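Local coordinates for protein regulator of chromosome condensation (Saccharomyces cerevisiae, PDB 3OF7) that promotes exchange of the GDP bound to Gsp1/Gsp2 for GTP, binds chromatin, and serves nuclear transport and RNA metabolism, at residues M159-A162 with E168-A171; I216-E221 with F226-G231; N374-F379 with E419-I424; D431-L436 with E457-E462. All coordinates share one frame; numbering follows the deposited sequence.

Contact 1. Residues M159-A162 with E168-A171; sequences MSCA and EVYA
A beta hairpin in one blade of the seven-bladed RCC1 propeller brings residues 159-162 antiparallel to residues 168-171. Ala162 and Tyr170 form a hydrogen-bonded pair. Ala162 N donates to Tyr170 O over 2.8 Å and Tyr170 N returns the bond to Ala162 O over 2.9 Å. Next to it Cys161 and Ala171 make a non-hydrogen-bonded pair, where the CA atoms come closer and CA-H...O contacts form, Ala171 CA lying 3.2 Å from Ser160 O.

On the face that bears Met159, Cys161, Val169 and Ala171, the side chains meet diagonally. With SG anti to its backbone N (chi1 -170°), Cys161 turns its sulfur alongside the CG1 branch of Val169; the modelled separation of Cys161 SG and Val169 CG1, 3.2 Å, is shorter than usual and perhaps not exact. Met159 curls through two successive bends at chi2 and chi3, and its terminal methyl CE comes to rest 3.8 Å from Ala171 CB. The opposite face carries Ser160, whose hydroxyl is bonded to Ala98 O, and Tyr170, whose ring leads off to Phe141, Pro142 and Pro143.

The backbone thus supplies all the hydrogen bonds between these segments, while sulfur and methyl groups fill one face, a chemistry suited to the buried, largely apolar layer between neighbouring blades.

Contact 2. Residues I216-E221 with F226-G231; sequences ILFLDE and FAWGNG
Ile216 and Trp228 open the paired part of a second propeller hairpin, one that straddles the boundary between the third and fourth RCC1 repeats. Four backbone bonds hold it, two joining Ile216 with Trp228 and two joining Phe218 with Phe226, among them Phe218 N to Phe226 O at 2.8 Å.

The dense side is the face of Ile216, Phe218, Phe226 and Trp228. There the rim of the Phe218 ring meets the rim of the Trp228 indole, each close to the other's plane, with Phe218 CZ 3.7 Å from Trp228 CE3. Ile216 runs beside the indole, its CG2 branch 3.9 Å from Trp228 CE3. Phe201 meets the rings of both Phe218 and Phe226, and Phe175 and Phe184 stack edge-to-face with Trp228. Were Phe218 replaced by alanine, the CE3 edge of Trp228 would probably lose its aromatic neighbour and a gap would open beside it.

Contact is sparser on the other face, where the CD2 methyl of Leu217 meets Ala227 CB at 3.6 Å. Toward the turn the hairpin changes character and becomes more polar. Asp220 carries its carboxylate between backbone N and carbonyl carbon (chi1 76°), with OD1 accepting from Met224 N and OD2 bonded to Ser202 OG. The same OD2 lies at the edge of the Phe226 ring, 3.4 Å from Phe226 CE1, with carboxylate and ring planes 65° apart.

Contact 3. Residues N374-F379 with E419-I424; sequences NNVPKF and EVPTRI
Val376 and Pro421 make the apolar heart of this contact, which ties the loop ahead of strand 379-384 to strand 421-423 of the same propeller blade. One methyl carries most of it. Val376 CG1, set beside the backbone N and anti to the carbonyl carbon (chi1 -69°), comes obliquely against the CB, CG and CD side of the proline, nearest to Pro421 CG at 3.8 Å. Phe379 adds a looser touch, its far ring carbon CZ standing 4.2 Å from Pro421 CB. Proline is thus met by a methyl of a branched side chain from the loop and by an aromatic ring from the first residue of strand 379-384.

The polar link is indirect. A water lies 2.8 Å from Pro421 O and 3.2 Å from Asn375 O, and so can bridge the two backbones. It has more acceptors within reach than protons to give, so both bonds need not be made at once.

Two further interactions lie within the segments. Thr422 OG1 donates to Val420 O over 2.7 Å, approaching from above the carbonyl plane, just where the chain turns a corner at residue 420. Pro377 O sits 3.6 Å above one face of the Phe379 ring, offset toward its rim.

The surroundings are strands and loops. Pro421 packs on Trp401 of strand 398-402 and on Leu373, Phe379 touches Ala391 of strand 388-393 while its backbone bonds to Gly332, and Pro377 rests on Tyr399, so the loop and the outermost strand 421-423 both lean on the middle strands of the blade.

Contact 4. Residues D431-L436 with E457-E462; sequences DHNIIL and EKRADE
Arg459 reaches from the C-terminal helix 453-464 to His432 and grips one backbone oxygen with both terminal nitrogens. Arg459 NH2 donates to His432 O over 2.8 Å, and Arg459 NH1 to the same oxygen over 2.9 Å. The oxygen lies at the guanidinium edge, only 5° out of its plane, yet both nitrogens come from one face of the carbonyl, above its plane. The side chain is extended until a single bend at chi3 (72°) swings the guanidinium round to this position.

Further out, NH2 also donates to Gln430 O and NH1 to Asn395 O, so three carbonyls fix the rotation of the group. The side chain also packs on Ile397 and Leu451. The imidazole of His432 points elsewhere, its NE2 bonded to Asp30 OD2 and its ring edge-to-face with Phe32, both at strand 30-34 of the blade that N- and C-terminal strands build together. A methionine here has no N-H to offer, and the three carbonyls would probably be left without this partner and the helix less firmly tied.

Asp431 OD1 stands 5.1 Å from Arg459 NH2, too far to pair but probably favourable to the positive charge, whose hydrogen-bond partners described here are neutral carbonyl oxygens.

Contacts 1 and 2 show how consecutive blades of the propeller interlock: their centres are 12 Å apart, and they touch through Cys161 CB and Ile216 CD1 (3.6 Å), Val169 CG1 and Phe218 CE1 (3.7 Å), and Ala171 CB and Trp228 CH2 (3.7 Å). Contacts 3 and 4 form the second pair, their centres 15 Å apart and their nearest atoms about 6 Å apart without touching, with strand 421-423 followed in the chain by strand 432-439. The centres of contacts 2 and 3 are 32 Å apart, on opposite sides of the chain's centre. The assembly is a single chain without Gsp1p.

Contact 1. Residues M159-A162 with E168-A171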
loop_
_atom_site.group_PDB
_atom_site.type_symbol
_atom_site.label_atom_id
_atom_site.label_comp_id
_atom_site.label_asym_id
_atom_site.label_seq_id
_atom_site.Cartn_x
_atom_site.Cartn_y
_atom_site.Cartn_z
ATOM N N MET A 159 -5.244 10.640 4.700
ATOM C CA MET A 159 -6.664 10.252 4.648
ATOM C C MET A 159 -6.888 8.763 4.836
ATOM O O MET A 159 -5.979 7.949 4.667
ATOM C CB MET A 159 -7.436 10.843 3.439
ATOM C CG MET A 159 -7.352 10.144 2.087
ATOM S SD MET A 159 -8.322 8.657 1.662
ATOM C CE MET A 159 -10.042 9.184 1.615
ATOM N N SER A 160 -8.113 8.427 5.207
ATOM C CA SER A 160 -8.480 7.067 5.530
ATOM C C SER A 160 -9.794 6.751 4.846
ATOM O O SER A 160 -10.627 7.644 4.645
ATOM C CB SER A 160 -8.635 6.930 7.037
ATOM O OG SER A 160 -7.384 7.075 7.682
ATOM N N CYS A 161 -9.972 5.487 4.488
ATOM C CA CYS A 161 -11.152 5.058 3.754
ATOM C C CYS A 161 -11.550 3.643 4.144
ATOM O O CYS A 161 -10.692 2.782 4.327
ATOM C CB CYS A 161 -10.909 5.147 2.247
ATOM S SG CYS A 161 -12.402 4.901 1.249
ATOM N N ALA A 162 -12.855 3.423 4.294
ATOM C CA ALA A 162 -13.387 2.087 4.532
ATOM C C ALA A 162 -14.462 1.793 3.505
ATOM O O ALA A 162 -15.412 2.583 3.337
ATOM C CB ALA A 162 -13.958 1.968 5.952
ATOM N N GLU A 168 -20.934 1.145 0.019
ATOM C CA GLU A 168 -20.753 2.479 0.597
ATOM C C GLU A 168 -19.309 2.724 1.020
ATOM O O GLU A 168 -18.609 1.796 1.438
ATOM C CB GLU A 168 -21.672 2.677 1.796
ATOM C CG GLU A 168 -23.164 2.687 1.433
ATOM C CD GLU A 168 -24.049 3.230 2.539
ATOM O OE1 GLU A 168 -23.605 3.301 3.702
ATOM O OE2 GLU A 168 -25.209 3.593 2.239
ATOM N N VAL A 169 -18.890 3.985 0.923
ATOM C CA VAL A 169 -17.530 4.392 1.254
ATOM C C VAL A 169 -17.556 5.432 2.372
ATOM O O VAL A 169 -18.218 6.463 2.250
ATOM C CB VAL A 169 -16.802 4.962 -0.001
ATOM C CG1 VAL A 169 -15.449 5.563 0.370
ATOM C CG2 VAL A 169 -16.623 3.880 -1.052
ATOM N N TYR A 170 -16.850 5.151 3.464
ATOM C CA TYR A 170 -16.631 6.142 4.517
ATOM C C TYR A 170 -15.191 6.634 4.447
ATOM O O TYR A 170 -14.270 5.848 4.234
ATOM C CB TYR A 170 -16.966 5.584 5.912
ATOM C CG TYR A 170 -18.442 5.698 6.242
ATOM C CD1 TYR A 170 -19.392 4.975 5.517
ATOM C CD2 TYR A 170 -18.889 6.550 7.254
ATOM C CE1 TYR A 170 -20.748 5.090 5.791
ATOM C CE2 TYR A 170 -20.247 6.669 7.542
ATOM C CZ TYR A 170 -21.168 5.935 6.805
ATOM O OH TYR A 170 -22.511 6.051 7.084
ATOM N N ALA A 171 -15.016 7.939 4.598
ATOM C CA ALA A 171 -13.705 8.562 4.458
ATOM C C ALA A 171 -13.497 9.610 5.537
ATOM O O ALA A 171 -14.469 10.157 6.078
ATOM C CB ALA A 171 -13.546 9.164 3.073
#

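Contact 2. Residues I216-E221 with F226-G231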
loop_
_atom_site.group_PDB
_atom_site.type_symbol
_atom_site.label_atom_id
_atom_site.label_comp_id
_atom_site.label_asym_id
_atom_site.label_seq_id
_atom_site.Cartn_x
_atom_site.Cartn_y
_atom_site.Cartn_z
ATOM N N ILE A 216 -6.755 8.979 -3.787
ATOM C CA ILE A 216 -7.225 7.611 -3.692
ATOM C C ILE A 216 -8.014 7.284 -4.964
ATOM O O ILE A 216 -8.708 8.151 -5.520
ATOM C CB ILE A 216 -8.037 7.382 -2.368
ATOM C CG1 ILE A 216 -8.527 5.924 -2.250
ATOM C CG2 ILE A 216 -9.183 8.408 -2.240
ATOM C CD1 ILE A 216 -9.111 5.584 -0.876
ATOM N N LEU A 217 -7.863 6.049 -5.435
ATOM C CA LEU A 217 -8.609 5.534 -6.582
ATOM C C LEU A 217 -9.696 4.580 -6.093
ATOM O O LEU A 217 -9.528 3.926 -5.068
ATOM C CB LEU A 217 -7.678 4.794 -7.535
ATOM C CG LEU A 217 -6.435 5.501 -8.092
ATOM C CD1 LEU A 217 -5.723 4.568 -9.009
ATOM C CD2 LEU A 217 -6.832 6.771 -8.842
ATOM N N PHE A 218 -10.809 4.532 -6.827
ATOM C CA PHE A 218 -11.918 3.607 -6.560
ATOM C C PHE A 218 -12.244 2.873 -7.856
ATOM O O PHE A 218 -12.133 3.445 -8.953
ATOM C CB PHE A 218 -13.197 4.336 -6.099
ATOM C CG PHE A 218 -13.026 5.236 -4.898
ATOM C CD1 PHE A 218 -13.281 4.764 -3.614
ATOM C CD2 PHE A 218 -12.647 6.570 -5.052
ATOM C CE1 PHE A 218 -13.149 5.593 -2.494
ATOM C CE2 PHE A 218 -12.498 7.410 -3.939
ATOM C CZ PHE A 218 -12.750 6.920 -2.657
ATOM N N LEU A 219 -12.650 1.609 -7.728
ATOM C CA LEU A 219 -13.105 0.803 -8.864
ATOM C C LEU A 219 -14.533 0.344 -8.593
ATOM O O LEU A 219 -14.852 -0.060 -7.469
ATOM C CB LEU A 219 -12.201 -0.419 -9.056
ATOM C CG LEU A 219 -12.489 -1.390 -10.212
ATOM C CD1 LEU A 219 -12.396 -0.701 -11.585
ATOM C CD2 LEU A 219 -11.501 -2.562 -10.145
ATOM N N ASP A 220 -15.396 0.420 -9.603
ATOM C CA ASP A 220 -16.778 -0.040 -9.410
ATOM C C ASP A 220 -17.084 -1.333 -10.161
ATOM O O ASP A 220 -16.243 -1.848 -10.901
ATOM C CB ASP A 220 -17.804 1.076 -9.672
ATOM C CG ASP A 220 -18.016 1.371 -11.143
ATOM O OD1 ASP A 220 -17.553 0.597 -12.005
ATOM O OD2 ASP A 220 -18.662 2.405 -11.434
ATOM N N GLU A 221 -18.299 -1.848 -9.962
ATOM C CA GLU A 221 -18.727 -3.127 -10.543
ATOM C C GLU A 221 -18.573 -3.225 -12.057
ATOM O O GLU A 221 -18.279 -4.302 -12.567
ATOM C CB GLU A 221 -20.183 -3.418 -10.189
ATOM C CG GLU A 221 -20.461 -3.609 -8.725
ATOM C CD GLU A 221 -21.934 -3.854 -8.470
ATOM O OE1 GLU A 221 -22.321 -5.037 -8.345
ATOM O OE2 GLU A 221 -22.701 -2.871 -8.418
ATOM N N PHE A 226 -12.414 5.791 -10.539
ATOM C CA PHE A 226 -12.627 7.139 -10.044
ATOM C C PHE A 226 -11.412 7.557 -9.248
ATOM O O PHE A 226 -10.779 6.723 -8.596
ATOM C CB PHE A 226 -13.856 7.185 -9.138
ATOM C CG PHE A 226 -15.108 6.719 -9.816
ATOM C CD1 PHE A 226 -15.387 5.363 -9.934
ATOM C CD2 PHE A 226 -15.984 7.638 -10.381
ATOM C CE1 PHE A 226 -16.543 4.928 -10.583
ATOM C CE2 PHE A 226 -17.143 7.213 -11.033
ATOM C CZ PHE A 226 -17.422 5.860 -11.129
ATOM N N ALA A 227 -11.096 8.843 -9.296
ATOM C CA ALA A 227 -9.962 9.366 -8.536
ATOM C C ALA A 227 -10.397 10.572 -7.714
ATOM O O ALA A 227 -11.328 11.300 -8.099
ATOM C CB ALA A 227 -8.812 9.701 -9.469
ATOM N N TRP A 228 -9.741 10.763 -6.570
ATOM C CA TRP A 228 -10.090 11.807 -5.612
ATOM C C TRP A 228 -8.837 12.247 -4.852
ATOM O O TRP A 228 -8.096 11.408 -4.325
ATOM C CB TRP A 228 -11.149 11.260 -4.646
ATOM C CG TRP A 228 -11.659 12.172 -3.540
ATOM C CD1 TRP A 228 -11.756 13.544 -3.550
ATOM C CD2 TRP A 228 -12.206 11.743 -2.288
ATOM N NE1 TRP A 228 -12.305 13.990 -2.362
ATOM C CE2 TRP A 228 -12.592 12.905 -1.573
ATOM C CE3 TRP A 228 -12.393 10.486 -1.689
ATOM C CZ2 TRP A 228 -13.153 12.845 -0.291
ATOM C CZ3 TRP A 228 -12.960 10.428 -0.417
ATOM C CH2 TRP A 228 -13.323 11.600 0.274
ATOM N N GLY A 229 -8.606 13.560 -4.800
ATOM C CA GLY A 229 -7.531 14.124 -3.983
ATOM C C GLY A 229 -6.658 15.097 -4.749
ATOM O O GLY A 229 -7.120 15.747 -5.697
ATOM N N ASN A 230 -5.393 15.203 -4.344
ATOM C CA ASN A 230 -4.441 16.052 -5.057
ATOM C C ASN A 230 -4.201 15.555 -6.480
ATOM O O ASN A 230 -4.249 14.354 -6.737
ATOM C CB ASN A 230 -3.119 16.151 -4.289
ATOM C CG ASN A 230 -2.213 17.262 -4.823
ATOM O OD1 ASN A 230 -2.686 18.331 -5.205
ATOM N ND2 ASN A 230 -0.906 17.007 -4.848
ATOM N N GLY A 231 -3.962 16.483 -7.407
ATOM C CA GLY A 231 -3.815 16.134 -8.811
ATOM C C GLY A 231 -2.625 16.760 -9.511
ATOM O O GLY A 231 -2.552 16.747 -10.739
#

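Contact 3. Residues N374-F379 with E419-I424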
loop_
_atom_site.group_PDB
_atom_site.type_symbol
_atom_site.label_atom_id
_atom_site.label_comp_id
_atom_site.label_asym_id
_atom_site.label_seq_id
_atom_site.Cartn_x
_atom_site.Cartn_y
_atom_site.Cartn_z
ATOM N N ASN A 374 15.733 -11.983 -10.231
ATOM C CA ASN A 374 16.305 -13.321 -10.268
ATOM C C ASN A 374 16.916 -13.681 -8.932
ATOM O O ASN A 374 17.157 -12.802 -8.100
ATOM C CB ASN A 374 17.337 -13.419 -11.392
ATOM C CG ASN A 374 16.702 -13.331 -12.766
ATOM O OD1 ASN A 374 17.121 -12.534 -13.605
ATOM N ND2 ASN A 374 15.676 -14.144 -12.999
ATOM N N ASN A 375 17.157 -14.976 -8.725
ATOM C CA ASN A 375 17.748 -15.464 -7.478
ATOM C C ASN A 375 16.917 -15.062 -6.252
ATOM O O ASN A 375 17.449 -14.617 -5.229
ATOM C CB ASN A 375 19.214 -15.015 -7.358
ATOM C CG ASN A 375 20.042 -15.385 -8.583
ATOM O OD1 ASN A 375 20.703 -14.533 -9.179
ATOM N ND2 ASN A 375 19.998 -16.658 -8.972
ATOM N N VAL A 376 15.601 -15.208 -6.388
ATOM C CA VAL A 376 14.656 -14.956 -5.302
ATOM C C VAL A 376 13.670 -16.114 -5.252
ATOM O O VAL A 376 13.470 -16.797 -6.259
ATOM C CB VAL A 376 13.866 -13.626 -5.505
ATOM C CG1 VAL A 376 14.784 -12.410 -5.354
ATOM C CG2 VAL A 376 13.146 -13.602 -6.860
ATOM N N PRO A 377 13.036 -16.341 -4.085
ATOM C CA PRO A 377 11.928 -17.285 -4.060
ATOM C C PRO A 377 10.732 -16.766 -4.859
ATOM O O PRO A 377 10.682 -15.581 -5.222
ATOM C CB PRO A 377 11.554 -17.348 -2.570
ATOM C CG PRO A 377 12.051 -16.075 -1.999
ATOM C CD PRO A 377 13.289 -15.746 -2.758
ATOM N N LYS A 378 9.782 -17.657 -5.126
ATOM C CA LYS A 378 8.481 -17.266 -5.649
ATOM C C LYS A 378 7.723 -16.513 -4.561
ATOM O O LYS A 378 7.725 -16.929 -3.394
ATOM C CB LYS A 378 7.694 -18.502 -6.103
ATOM C CG LYS A 378 8.372 -19.298 -7.219
ATOM C CD LYS A 378 8.175 -18.643 -8.585
ATOM C CE LYS A 378 8.980 -19.352 -9.680
ATOM N NZ LYS A 378 8.456 -19.046 -11.046
ATOM N N PHE A 379 7.104 -15.393 -4.933
ATOM C CA PHE A 379 6.353 -14.585 -3.965
ATOM C C PHE A 379 4.850 -14.711 -4.144
ATOM O O PHE A 379 4.366 -14.877 -5.256
ATOM C CB PHE A 379 6.748 -13.108 -4.035
ATOM C CG PHE A 379 8.192 -12.847 -3.703
ATOM C CD1 PHE A 379 9.056 -12.333 -4.663
ATOM C CD2 PHE A 379 8.688 -13.110 -2.425
ATOM C CE1 PHE A 379 10.407 -12.080 -4.356
ATOM C CE2 PHE A 379 10.026 -12.858 -2.110
ATOM C CZ PHE A 379 10.884 -12.343 -3.078
ATOM N N GLU A 419 20.256 -4.205 -1.085
ATOM C CA GLU A 419 20.267 -4.228 -2.554
ATOM C C GLU A 419 19.261 -5.165 -3.224
ATOM O O GLU A 419 18.710 -4.834 -4.276
ATOM C CB GLU A 419 21.680 -4.518 -3.071
ATOM C CG GLU A 419 21.845 -4.279 -4.563
ATOM C CD GLU A 419 23.294 -4.391 -5.013
ATOM O OE1 GLU A 419 24.062 -5.122 -4.357
ATOM O OE2 GLU A 419 23.656 -3.753 -6.023
ATOM N N VAL A 420 19.054 -6.339 -2.638
ATOM C CA VAL A 420 18.174 -7.351 -3.213
ATOM C C VAL A 420 17.255 -7.882 -2.115
ATOM O O VAL A 420 17.564 -7.722 -0.940
ATOM C CB VAL A 420 18.970 -8.538 -3.835
ATOM C CG1 VAL A 420 19.736 -8.085 -5.080
ATOM C CG2 VAL A 420 19.922 -9.173 -2.808
ATOM N N PRO A 421 16.126 -8.515 -2.496
ATOM C CA PRO A 421 15.213 -9.073 -1.498
ATOM C C PRO A 421 15.942 -10.008 -0.523
ATOM O O PRO A 421 16.568 -10.990 -0.937
ATOM C CB PRO A 421 14.194 -9.831 -2.347
ATOM C CG PRO A 421 14.174 -9.055 -3.638
ATOM C CD PRO A 421 15.606 -8.688 -3.867
ATOM N N THR A 422 15.847 -9.689 0.762
ATOM C CA THR A 422 16.630 -10.352 1.790
ATOM C C THR A 422 15.712 -10.870 2.892
ATOM O O THR A 422 14.878 -10.137 3.441
ATOM C CB THR A 422 17.724 -9.398 2.334
ATOM O OG1 THR A 422 18.574 -8.996 1.250
ATOM C CG2 THR A 422 18.574 -10.057 3.403
ATOM N N ARG A 423 15.880 -12.148 3.202
ATOM C CA ARG A 423 15.087 -12.826 4.225
ATOM C C ARG A 423 15.104 -12.094 5.562
ATOM O O ARG A 423 16.165 -11.726 6.062
ATOM C CB ARG A 423 15.631 -14.247 4.395
ATOM C CG ARG A 423 14.980 -15.080 5.468
ATOM C CD ARG A 423 15.650 -16.446 5.473
ATOM N NE ARG A 423 15.126 -17.325 6.506
ATOM C CZ ARG A 423 15.701 -18.466 6.875
ATOM N NH1 ARG A 423 16.830 -18.857 6.296
ATOM N NH2 ARG A 423 15.148 -19.211 7.822
ATOM N N ILE A 424 13.918 -11.870 6.125
ATOM C CA ILE A 424 13.802 -11.368 7.486
ATOM C C ILE A 424 13.774 -12.583 8.417
ATOM O O ILE A 424 12.833 -13.392 8.384
ATOM C CB ILE A 424 12.545 -10.499 7.695
ATOM C CG1 ILE A 424 12.574 -9.277 6.755
ATOM C CG2 ILE A 424 12.450 -10.057 9.155
ATOM C CD1 ILE A 424 11.255 -8.499 6.671
HETATM O O HOH W 1 17.455 -11.958 -3.367
#

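Contact 4. Residues D431-L436 with E457-E462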
loop_
_atom_site.group_PDB
_atom_site.type_symbol
_atom_site.label_atom_id
_atom_site.label_comp_id
_atom_site.label_asym_id
_atom_site.label_seq_id
_atom_site.Cartn_x
_atom_site.Cartn_y
_atom_site.Cartn_z
ATOM N N ASP A 431 9.264 -18.531 13.041
ATOM C CA ASP A 431 8.394 -19.695 12.920
ATOM C C ASP A 431 6.941 -19.304 12.617
ATOM O O ASP A 431 5.994 -20.059 12.889
ATOM C CB ASP A 431 8.514 -20.577 14.166
ATOM C CG ASP A 431 9.913 -21.138 14.337
ATOM O OD1 ASP A 431 10.516 -21.561 13.330
ATOM O OD2 ASP A 431 10.419 -21.158 15.478
ATOM N N HIS A 432 6.777 -18.109 12.049
ATOM C CA HIS A 432 5.453 -17.643 11.641
ATOM C C HIS A 432 5.251 -17.811 10.154
ATOM O O HIS A 432 6.192 -17.691 9.363
ATOM C CB HIS A 432 5.241 -16.171 12.003
ATOM C CG HIS A 432 4.692 -15.958 13.375
ATOM N ND1 HIS A 432 5.442 -16.148 14.516
ATOM C CD2 HIS A 432 3.467 -15.554 13.792
ATOM C CE1 HIS A 432 4.702 -15.879 15.576
ATOM N NE2 HIS A 432 3.502 -15.507 15.163
ATOM N N ASN A 433 3.998 -18.081 9.801
ATOM C CA ASN A 433 3.517 -18.052 8.446
ATOM C C ASN A 433 2.995 -16.624 8.225
ATOM O O ASN A 433 1.932 -16.275 8.715
ATOM C CB ASN A 433 2.387 -19.088 8.328
ATOM C CG ASN A 433 1.968 -19.354 6.903
ATOM O OD1 ASN A 433 0.787 -19.626 6.626
ATOM N ND2 ASN A 433 2.921 -19.301 5.991
ATOM N N ILE A 434 3.767 -15.794 7.526
ATOM C CA ILE A 434 3.367 -14.399 7.270
ATOM C C ILE A 434 2.282 -14.388 6.192
ATOM O O ILE A 434 2.454 -14.989 5.127
ATOM C CB ILE A 434 4.575 -13.509 6.854
ATOM C CG1 ILE A 434 5.630 -13.451 7.980
ATOM C CG2 ILE A 434 4.118 -12.084 6.453
ATOM C CD1 ILE A 434 5.106 -12.892 9.326
ATOM N N ILE A 435 1.173 -13.711 6.484
ATOM C CA ILE A 435 -0.013 -13.736 5.615
ATOM C C ILE A 435 -0.208 -12.393 4.897
ATOM O O ILE A 435 -0.472 -12.361 3.682
ATOM C CB ILE A 435 -1.297 -14.112 6.421
ATOM C CG1 ILE A 435 -1.111 -15.409 7.227
ATOM C CG2 ILE A 435 -2.536 -14.225 5.505
ATOM C CD1 ILE A 435 -0.797 -16.626 6.387
ATOM N N LEU A 436 -0.073 -11.296 5.642
ATOM C CA LEU A 436 -0.289 -9.955 5.093
ATOM C C LEU A 436 0.900 -9.057 5.400
ATOM O O LEU A 436 1.523 -9.192 6.449
ATOM C CB LEU A 436 -1.568 -9.333 5.673
ATOM C CG LEU A 436 -2.918 -10.026 5.429
ATOM C CD1 LEU A 436 -4.021 -9.326 6.241
ATOM C CD2 LEU A 436 -3.304 -10.076 3.951
ATOM N N GLU A 457 9.585 -26.682 12.122
ATOM C CA GLU A 457 10.819 -27.445 12.011
ATOM C C GLU A 457 11.084 -27.863 10.566
ATOM O O GLU A 457 12.214 -27.767 10.087
ATOM C CB GLU A 457 10.771 -28.667 12.936
ATOM C CG GLU A 457 12.121 -29.180 13.359
ATOM C CD GLU A 457 12.027 -30.254 14.437
ATOM O OE1 GLU A 457 10.955 -30.884 14.577
ATOM O OE2 GLU A 457 13.033 -30.466 15.143
ATOM N N LYS A 458 10.036 -28.305 9.873
ATOM C CA LYS A 458 10.141 -28.695 8.465
ATOM C C LYS A 458 10.634 -27.545 7.574
ATOM O O LYS A 458 11.575 -27.723 6.786
ATOM C CB LYS A 458 8.797 -29.221 7.951
ATOM C CG LYS A 458 8.876 -29.879 6.576
ATOM C CD LYS A 458 7.497 -29.979 5.933
ATOM N N ARG A 459 9.999 -26.376 7.701
ATOM C CA ARG A 459 10.407 -25.185 6.936
ATOM C C ARG A 459 11.834 -24.750 7.286
ATOM O O ARG A 459 12.642 -24.495 6.392
ATOM C CB ARG A 459 9.418 -24.018 7.119
ATOM C CG ARG A 459 9.674 -22.844 6.157
ATOM C CD ARG A 459 8.694 -21.683 6.354
ATOM N NE ARG A 459 8.939 -20.929 7.585
ATOM C CZ ARG A 459 8.163 -19.950 8.036
ATOM N NH1 ARG A 459 7.073 -19.586 7.361
ATOM N NH2 ARG A 459 8.469 -19.331 9.171
ATOM N N ALA A 460 12.138 -24.673 8.580
ATOM C CA ALA A 460 13.497 -24.360 9.038
ATOM C C ALA A 460 14.550 -25.308 8.443
ATOM O O ALA A 460 15.602 -24.856 7.980
ATOM C CB ALA A 460 13.565 -24.365 10.555
ATOM N N ASP A 461 14.257 -26.609 8.444
ATOM C CA ASP A 461 15.153 -27.606 7.844
ATOM C C ASP A 461 15.308 -27.379 6.346
ATOM O O ASP A 461 16.413 -27.483 5.815
ATOM C CB ASP A 461 14.667 -29.035 8.109
ATOM C CG ASP A 461 14.833 -29.458 9.565
ATOM O OD1 ASP A 461 15.617 -28.822 10.296
ATOM O OD2 ASP A 461 14.168 -30.432 9.984
ATOM N N GLU A 462 14.203 -27.062 5.671
ATOM C CA GLU A 462 14.233 -26.773 4.232
ATOM C C GLU A 462 15.114 -25.562 3.900
ATOM O O GLU A 462 15.904 -25.599 2.952
ATOM C CB GLU A 462 12.813 -26.566 3.689
ATOM C CG GLU A 462 12.014 -27.854 3.502
ATOM C CD GLU A 462 10.513 -27.615 3.360
ATOM O OE1 GLU A 462 10.052 -26.479 3.615
ATOM O OE2 GLU A 462 9.787 -28.571 3.001
#